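PDB 4ZWV: putative aminotransferase from Actinomadura melliaura, which probably acts as a pyridoxal phosphate-dependent sugar aminotransferase in making the aminopentose of the indolocarbazole AT2433. Local coordinates for residues 166-169 and 174-177; 214-219 and 223-228; 83-88 and 325-330. All blocks are in the same frame, centred on the assembly; numbering follows the deposited sequence.

Interaction 1 of 3, residues 166-169 and 174-177; sequences WGAS and PLGS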
loop_
_atom_site.group_PDB
_atom_site.type_symbol
_atom_site.label_atom_id
_atom_site.label_comp_id
_atom_site.label_asym_id
_atom_site.label_seq_id
_atom_site.Cartn_x
_atom_site.Cartn_y
_atom_site.Cartn_z
ATOM N N TRP A 166 -19.135 7.550 -0.972
ATOM C CA TRP A 166 -19.537 6.870 -2.191
ATOM C C TRP A 166 -21.021 7.156 -2.491
ATOM O O TRP A 166 -21.879 7.081 -1.608
ATOM C CB TRP A 166 -19.307 5.349 -2.104
ATOM C CG TRP A 166 -19.676 4.710 -3.410
ATOM C CD1 TRP A 166 -20.811 4.006 -3.692
ATOM C CD2 TRP A 166 -18.934 4.785 -4.636
ATOM N NE1 TRP A 166 -20.809 3.623 -5.012
ATOM C CE2 TRP A 166 -19.675 4.099 -5.615
ATOM C CE3 TRP A 166 -17.721 5.375 -4.998
ATOM C CZ2 TRP A 166 -19.233 3.969 -6.930
ATOM C CZ3 TRP A 166 -17.290 5.259 -6.305
ATOM C CH2 TRP A 166 -18.042 4.559 -7.255
ATOM N N GLY A 167 -21.303 7.508 -3.740
ATOM C CA GLY A 167 -22.661 7.769 -4.172
ATOM C C GLY A 167 -23.201 9.150 -3.832
ATOM O O GLY A 167 -24.365 9.437 -4.111
ATOM N N ALA A 168 -22.381 9.993 -3.202
ATOM C CA ALA A 168 -22.838 11.336 -2.826
ATOM C C ALA A 168 -22.811 12.272 -4.020
ATOM O O ALA A 168 -22.094 12.025 -4.995
ATOM C CB ALA A 168 -21.979 11.901 -1.696
ATOM N N SER A 169 -23.590 13.351 -3.933
ATOM C CA SER A 169 -23.605 14.365 -4.981
ATOM C C SER A 169 -23.739 15.744 -4.362
ATOM O O SER A 169 -24.148 15.884 -3.211
ATOM C CB SER A 169 -24.748 14.127 -5.962
ATOM O OG SER A 169 -25.990 14.240 -5.297
ATOM N N PRO A 174 -22.450 14.445 -9.397
ATOM C CA PRO A 174 -21.816 13.430 -8.547
ATOM C C PRO A 174 -20.435 13.854 -8.082
ATOM O O PRO A 174 -19.682 14.472 -8.849
ATOM C CB PRO A 174 -21.708 12.207 -9.468
ATOM C CG PRO A 174 -21.755 12.776 -10.861
ATOM C CD PRO A 174 -22.656 13.977 -10.777
ATOM N N LEU A 175 -20.086 13.527 -6.843
ATOM C CA LEU A 175 -18.694 13.693 -6.441
ATOM C C LEU A 175 -17.784 12.985 -7.444
ATOM O O LEU A 175 -18.130 11.914 -7.969
ATOM C CB LEU A 175 -18.445 13.158 -5.031
ATOM C CG LEU A 175 -19.183 13.862 -3.893
ATOM C CD1 LEU A 175 -18.692 13.303 -2.567
ATOM C CD2 LEU A 175 -18.988 15.390 -3.962
ATOM N N GLY A 176 -16.644 13.607 -7.723
ATOM C CA GLY A 176 -15.761 13.158 -8.790
ATOM C C GLY A 176 -15.813 14.057 -10.021
ATOM O O GLY A 176 -14.953 13.971 -10.895
ATOM N N SER A 177 -16.808 14.938 -10.101
ATOM C CA SER A 177 -17.007 15.734 -11.308
ATOM C C SER A 177 -17.062 17.234 -11.042
ATOM O O SER A 177 -17.700 17.977 -11.794
ATOM C CB SER A 177 -18.296 15.311 -12.026
ATOM O OG SER A 177 -18.170 14.016 -12.594
HETATM O O HOH W 1 -20.078 10.185 -6.638
#
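The flat carbonyl group of Ala168 has the Leu175 side chain over one of its faces, with Leu175 CG 3.6 Å from Ala168 O. Leu175 N reaches that oxygen from the same side, tilted 29° from the carbonyl plane, and gives it a nearly straight hydrogen bond (3.1 Å from Leu175 N to Ala168 O, 168° at the hydrogen). Earlier in the same segment, the Trp166 ring meets Phe184 edge-to-face. With Leu175 CG anti to its own carbonyl carbon (chi1 -64°), the branch ending in CD1 lies against the methyl of Ala168, Leu175 CD1 being 3.7 Å from Ala168 CB.

The Leu175 N to Ala168 O hydrogen bond lies just beyond the non-hydrogen-bonded pair Ser169–Pro174, in the beta hairpin of strands 169-170 and 173-174. The second strand leaves through a type II turn, Pro174 to Ser177, closed by Ser177 N on Pro174 O; Gly176 takes its positive phi. One water donates to both Ala168 O and Leu175 O, the latter 2.9 Å from the water oxygen. Ala168 O therefore accepts two hydrogens, from an amide and a water, so its polarity is well met although Ala168 and Leu175 are buried.

Interaction 2 of 3, residues 214-219 and 223-228; sequences RRFYGI and ADRLRG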
loop_
_atom_site.group_PDB
_atom_site.type_symbol
_atom_site.label_atom_id
_atom_site.label_comp_id
_atom_site.label_asym_id
_atom_site.label_seq_id
_atom_site.Cartn_x
_atom_site.Cartn_y
_atom_site.Cartn_z
ATOM N N ARG A 214 2.138 6.225 -12.453
ATOM C CA ARG A 214 2.770 6.279 -11.144
ATOM C C ARG A 214 2.128 5.351 -10.120
ATOM O O ARG A 214 2.750 5.045 -9.113
ATOM C CB ARG A 214 2.780 7.714 -10.618
ATOM C CG ARG A 214 3.566 8.671 -11.523
ATOM C CD ARG A 214 3.776 10.019 -10.847
ATOM N NE ARG A 214 4.841 9.916 -9.859
ATOM C CZ ARG A 214 5.360 10.940 -9.189
ATOM N NH1 ARG A 214 4.915 12.172 -9.387
ATOM N NH2 ARG A 214 6.330 10.728 -8.309
ATOM N N ARG A 215 0.922 4.853 -10.388
ATOM C CA ARG A 215 0.322 3.919 -9.445
ATOM C C ARG A 215 1.030 2.564 -9.450
ATOM O O ARG A 215 0.826 1.770 -8.540
ATOM C CB ARG A 215 -1.162 3.719 -9.741
ATOM C CG ARG A 215 -1.414 2.891 -10.966
ATOM C CD ARG A 215 -2.880 2.531 -11.090
ATOM N NE ARG A 215 -3.098 1.974 -12.413
ATOM C CZ ARG A 215 -4.286 1.686 -12.923
ATOM N NH1 ARG A 215 -5.397 1.879 -12.210
ATOM N NH2 ARG A 215 -4.348 1.183 -14.144
ATOM N N PHE A 216 1.840 2.292 -10.473
ATOM C CA PHE A 216 2.636 1.066 -10.529
ATOM C C PHE A 216 4.074 1.431 -10.904
ATOM O O PHE A 216 4.539 1.161 -12.021
ATOM C CB PHE A 216 2.047 0.042 -11.517
ATOM C CG PHE A 216 2.772 -1.283 -11.503
ATOM C CD1 PHE A 216 2.621 -2.153 -10.438
ATOM C CD2 PHE A 216 3.621 -1.638 -12.540
ATOM C CE1 PHE A 216 3.299 -3.367 -10.405
ATOM C CE2 PHE A 216 4.306 -2.850 -12.520
ATOM C CZ PHE A 216 4.141 -3.716 -11.447
ATOM N N TYR A 217 4.743 2.092 -9.963
ATOM C CA TYR A 217 6.176 2.376 -10.032
ATOM C C TYR A 217 6.595 3.279 -11.183
ATOM O O TYR A 217 7.788 3.434 -11.423
ATOM C CB TYR A 217 6.976 1.078 -10.135
ATOM C CG TYR A 217 6.703 0.070 -9.048
ATOM C CD1 TYR A 217 7.162 0.275 -7.750
ATOM C CD2 TYR A 217 5.994 -1.085 -9.325
ATOM C CE1 TYR A 217 6.922 -0.668 -6.740
ATOM C CE2 TYR A 217 5.742 -2.037 -8.328
ATOM C CZ TYR A 217 6.216 -1.814 -7.044
ATOM O OH TYR A 217 5.992 -2.772 -6.074
ATOM N N GLY A 218 5.639 3.876 -11.898
ATOM C CA GLY A 218 6.007 4.612 -13.102
ATOM C C GLY A 218 6.299 3.717 -14.296
ATOM O O GLY A 218 6.831 4.177 -15.321
ATOM N N ILE A 219 5.969 2.438 -14.171
ATOM C CA ILE A 219 6.223 1.454 -15.225
ATOM C C ILE A 219 4.998 1.294 -16.121
ATOM O O ILE A 219 3.903 0.970 -15.649
ATOM C CB ILE A 219 6.618 0.085 -14.617
ATOM C CG1 ILE A 219 7.948 0.211 -13.856
ATOM C CG2 ILE A 219 6.722 -0.980 -15.706
ATOM C CD1 ILE A 219 8.348 -1.034 -13.062
ATOM N N ALA A 223 4.649 -2.193 -21.793
ATOM C CA ALA A 223 6.005 -2.266 -22.342
ATOM C C ALA A 223 6.648 -3.644 -22.204
ATOM O O ALA A 223 6.213 -4.472 -21.403
ATOM C CB ALA A 223 6.893 -1.216 -21.680
ATOM N N ASP A 224 7.706 -3.862 -22.979
ATOM C CA ASP A 224 8.447 -5.129 -22.982
ATOM C C ASP A 224 9.466 -5.133 -21.839
ATOM O O ASP A 224 10.636 -4.791 -22.030
ATOM C CB ASP A 224 9.140 -5.332 -24.337
ATOM C CG ASP A 224 9.691 -6.741 -24.518
ATOM O OD1 ASP A 224 9.687 -7.527 -23.549
ATOM O OD2 ASP A 224 10.125 -7.063 -25.645
ATOM N N ARG A 225 9.026 -5.529 -20.649
ATOM C CA ARG A 225 9.893 -5.460 -19.477
ATOM C C ARG A 225 11.001 -6.509 -19.520
ATOM O O ARG A 225 12.082 -6.299 -18.971
ATOM C CB ARG A 225 9.060 -5.589 -18.199
ATOM C CG ARG A 225 8.159 -4.375 -17.972
ATOM C CD ARG A 225 7.083 -4.612 -16.928
ATOM N NE ARG A 225 7.626 -4.850 -15.596
ATOM C CZ ARG A 225 6.891 -5.243 -14.560
ATOM N NH1 ARG A 225 7.458 -5.441 -13.380
ATOM N NH2 ARG A 225 5.587 -5.437 -14.708
ATOM N N LEU A 226 10.741 -7.622 -20.200
ATOM C CA LEU A 226 11.739 -8.673 -20.370
ATOM C C LEU A 226 12.992 -8.191 -21.109
ATOM O O LEU A 226 14.087 -8.722 -20.912
ATOM C CB LEU A 226 11.120 -9.853 -21.122
ATOM C CG LEU A 226 11.839 -11.198 -21.088
ATOM C CD1 LEU A 226 11.815 -11.766 -19.680
ATOM C CD2 LEU A 226 11.190 -12.164 -22.080
ATOM N N ARG A 227 12.828 -7.192 -21.975
ATOM C CA ARG A 227 13.961 -6.655 -22.719
ATOM C C ARG A 227 14.398 -5.293 -22.176
ATOM O O ARG A 227 15.196 -4.595 -22.816
ATOM C CB ARG A 227 13.624 -6.545 -24.208
ATOM C CG ARG A 227 13.330 -7.885 -24.875
ATOM C CD ARG A 227 14.591 -8.705 -25.111
ATOM N NE ARG A 227 14.244 -10.017 -25.651
ATOM C CZ ARG A 227 14.262 -11.149 -24.956
ATOM N NH1 ARG A 227 14.661 -11.158 -23.690
ATOM N NH2 ARG A 227 13.897 -12.280 -25.537
ATOM N N GLY A 228 13.871 -4.920 -21.010
ATOM C CA GLY A 228 14.228 -3.660 -20.377
ATOM C C GLY A 228 13.801 -2.454 -21.193
ATOM O O GLY A 228 14.366 -1.372 -21.045
#
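Phe216 is the first residue of its segment to touch Arg225. Its ring carbon CE2 lies 3.6 Å from Arg225 NH2, and the nitrogen sits at the edge of the ring, near its plane. Ring and guanidinium planes stand 66° apart; with the nitrogen at the edge, the charge is not over the pi face. The ring gets there because CG is anti to the backbone N (chi1 -175°). The Phe216 ring has a genuine cation-pi partner in Arg221, and it also meets the ring of His240.

Tyr217 follows and turns back on its neighbour: Tyr217 CD2 lies 3.6 Å above the plane of the Phe216 ring, over its centre, so the Tyr217 ring covers one face of Phe216. Tyr217 also faces the dimer partner, hydrogen-bonding through OH to Thr58 OG1 of the second subunit, a residue of a pyridoxal phosphate site. This is the long connection between helix 205-214 and helix 243-273, which reaches across to the other subunit.

Tyr217 and Gly218 are the central pair of a type I' beta turn, closed by Ile219 N on Phe216 O at 2.9 Å. A side chain on Gly218 would run into Tyr217 O. Ile219, coming out of the turn, lays its CG2 methyl over one face of the Arg225 guanidinium, crossing the arginine at about a right angle. Ile219 CG2 is 3.8 Å from Arg225 CD and 4.0 Å from Arg225 NE. Arg225 is modelled in two conformers, and this account holds for one of them: its chain bends at chi3 (64°), bringing the guanidinium up to both the methyl and the ring edge, while Phe84 of the second subunit packs against the Arg225 side chain.

Interaction 3 of 3, residues 83-88 and 325-330; sequences TFEATN and DEHSCV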
loop_
_atom_site.group_PDB
_atom_site.type_symbol
_atom_site.label_atom_id
_atom_site.label_comp_id
_atom_site.label_asym_id
_atom_site.label_seq_id
_atom_site.Cartn_x
_atom_site.Cartn_y
_atom_site.Cartn_z
ATOM N N THR A 83 -11.037 13.922 11.055
ATOM C CA THR A 83 -11.082 12.956 9.975
ATOM C C THR A 83 -10.351 11.705 10.423
ATOM O O THR A 83 -9.809 11.660 11.535
ATOM C CB THR A 83 -10.457 13.509 8.675
ATOM O OG1 THR A 83 -10.579 12.541 7.621
ATOM C CG2 THR A 83 -8.998 13.856 8.883
ATOM N N PHE A 84 -10.359 10.685 9.573
ATOM C CA PHE A 84 -9.601 9.476 9.852
ATOM C C PHE A 84 -8.127 9.814 9.641
ATOM O O PHE A 84 -7.788 10.646 8.796
ATOM C CB PHE A 84 -10.038 8.316 8.956
ATOM C CG PHE A 84 -9.292 7.039 9.218
ATOM C CD1 PHE A 84 -9.349 6.440 10.466
ATOM C CD2 PHE A 84 -8.541 6.439 8.217
ATOM C CE1 PHE A 84 -8.667 5.263 10.724
ATOM C CE2 PHE A 84 -7.857 5.258 8.466
ATOM C CZ PHE A 84 -7.919 4.671 9.724
ATOM N N GLU A 85 -7.254 9.170 10.412
ATOM C CA GLU A 85 -5.839 9.537 10.428
ATOM C C GLU A 85 -5.173 9.468 9.053
ATOM O O GLU A 85 -4.246 10.230 8.778
ATOM C CB GLU A 85 -5.072 8.651 11.412
ATOM C CG GLU A 85 -5.208 9.060 12.885
ATOM C CD GLU A 85 -6.492 8.568 13.548
ATOM O OE1 GLU A 85 -7.350 7.949 12.877
ATOM O OE2 GLU A 85 -6.624 8.787 14.772
ATOM N N ALA A 86 -5.642 8.569 8.194
ATOM C CA ALA A 86 -5.071 8.431 6.852
ATOM C C ALA A 86 -4.987 9.753 6.096
ATOM O O ALA A 86 -4.002 10.006 5.405
ATOM C CB ALA A 86 -5.884 7.439 6.036
ATOM N N THR A 87 -6.020 10.585 6.225
ATOM C CA THR A 87 -6.070 11.859 5.514
ATOM C C THR A 87 -4.832 12.685 5.803
ATOM O O THR A 87 -4.183 13.233 4.911
ATOM C CB THR A 87 -7.301 12.678 5.934
ATOM O OG1 THR A 87 -8.481 11.882 5.768
ATOM C CG2 THR A 87 -7.405 13.950 5.103
ATOM N N ASN A 88 -4.489 12.739 7.077
ATOM C CA ASN A 88 -3.410 13.598 7.520
ATOM C C ASN A 88 -2.058 12.916 7.524
ATOM O O ASN A 88 -1.040 13.562 7.282
ATOM C CB ASN A 88 -3.761 14.152 8.897
ATOM C CG ASN A 88 -4.903 15.126 8.802
ATOM O OD1 ASN A 88 -4.838 16.025 7.976
ATOM N ND2 ASN A 88 -5.984 14.914 9.565
ATOM N N ASP A 325 -5.269 16.180 15.651
ATOM C CA ASP A 325 -4.343 17.187 16.163
ATOM C C ASP A 325 -3.934 16.919 17.609
ATOM O O ASP A 325 -3.003 17.547 18.108
ATOM C CB ASP A 325 -4.946 18.609 16.025
ATOM C CG ASP A 325 -6.258 18.795 16.793
ATOM O OD1 ASP A 325 -7.057 17.842 16.905
ATOM O OD2 ASP A 325 -6.499 19.930 17.276
ATOM N N GLU A 326 -4.598 15.969 18.265
ATOM C CA GLU A 326 -4.239 15.603 19.642
ATOM C C GLU A 326 -3.147 14.520 19.729
ATOM O O GLU A 326 -2.626 14.254 20.817
ATOM C CB GLU A 326 -5.480 15.135 20.411
ATOM C CG GLU A 326 -6.382 16.281 20.853
ATOM C CD GLU A 326 -7.540 15.833 21.729
ATOM O OE1 GLU A 326 -7.715 14.620 21.947
ATOM O OE2 GLU A 326 -8.293 16.709 22.214
ATOM N N HIS A 327 -2.820 13.884 18.609
ATOM C CA HIS A 327 -1.808 12.827 18.632
ATOM C C HIS A 327 -0.421 13.380 18.897
ATOM O O HIS A 327 -0.052 14.448 18.385
ATOM C CB HIS A 327 -1.822 12.064 17.315
ATOM C CG HIS A 327 -3.030 11.200 17.136
ATOM N ND1 HIS A 327 -3.438 10.292 18.089
ATOM C CD2 HIS A 327 -3.920 11.110 16.119
ATOM C CE1 HIS A 327 -4.522 9.670 17.660
ATOM N NE2 HIS A 327 -4.834 10.145 16.468
ATOM N N SER A 328 0.364 12.644 19.677
ATOM C CA SER A 328 1.649 13.184 20.096
ATOM C C SER A 328 2.608 13.325 18.907
ATOM O O SER A 328 3.497 14.175 18.939
ATOM C CB SER A 328 2.254 12.332 21.220
ATOM O OG SER A 328 2.507 11.011 20.801
ATOM N N CYS A 329 2.404 12.548 17.840
ATOM C CA CYS A 329 3.269 12.675 16.662
ATOM C C CYS A 329 3.138 14.040 15.972
ATOM O O CYS A 329 3.992 14.412 15.170
ATOM C CB CYS A 329 2.993 11.552 15.650
ATOM S SG CYS A 329 1.390 11.630 14.797
ATOM N N VAL A 330 2.080 14.792 16.277
ATOM C CA VAL A 330 1.920 16.116 15.674
ATOM C C VAL A 330 1.796 17.194 16.754
ATOM O O VAL A 330 1.213 18.253 16.529
ATOM C CB VAL A 330 0.700 16.165 14.700
ATOM C CG1 VAL A 330 1.039 15.439 13.395
ATOM C CG2 VAL A 330 -0.562 15.573 15.342
#
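Glu85 and His327 meet through a single hydrogen bond, and that is the tight part of the contact. His327 NE2 donates to Glu85 OE2 over 2.8 Å, with 159° at the hydrogen. The carboxylate oxygen arrives at the edge of the imidazole, close to the ring plane, and accepts with its anti lone pair, the one facing away from OE1. The carboxylate and ring planes stay 39° apart, so the two groups are twisted against each other. A bend at chi2 of Glu85 (81°) swings the acid out towards the histidine and leaves Glu85 CG 4.0 Å from His327 CD2.

Both oxygens have further partners. OE1 accepts from Ser321 OG, and OE2 takes a second hydrogen bond from Tyr230 OH of the second subunit, whose ring also meets that of His327. With an alanine here in place of Glu85, His327 NE2 and the hydroxyl of Tyr230 of the second subunit would probably both lose their common acceptor, and the imidazole would be freer to turn.

The pair is a His-carboxylate hydrogen bond, buried at the dimer interface. It ties the N-terminal end region of helix 85-93, which follows strand 76-79 of the seven-stranded mixed sheet, to the loop between helices 303-312 and 338-344. The side chain of Glu85 is about 8 Å from that of Thr58, a pyridoxal phosphate-binding residue.

The whole contact buries just 73 Å², all of it from Glu85 and His327; the rest of the two segments does not meet. Ser328, next to the histidine, lies on the exposed side, where its OG bonds to Asp231 of the second subunit.

In the fold
Interaction 1, partly buried, is the one contact that no other subunit touches: a local hairpin held by backbone, methyl groups and a water. Interactions 2 and 3 are buried contacts at the dimer interface, yet differ in kind. Interaction 2 is also local in sequence; though about 30 Å from the chain's centre, it is flanked by the second subunit, with an arginine against a methyl and a ring edge. Interaction 3 joins segments 237 residues apart through one histidine-carboxylate hydrogen bond. Their centres are about 34 Å apart within a chain, but across the dimer they converge: Phe84, of 83-88, packs on Tyr217 and Arg225 of the second subunit. Interactions 1 and 3 lie on opposite sides of the chain's centre.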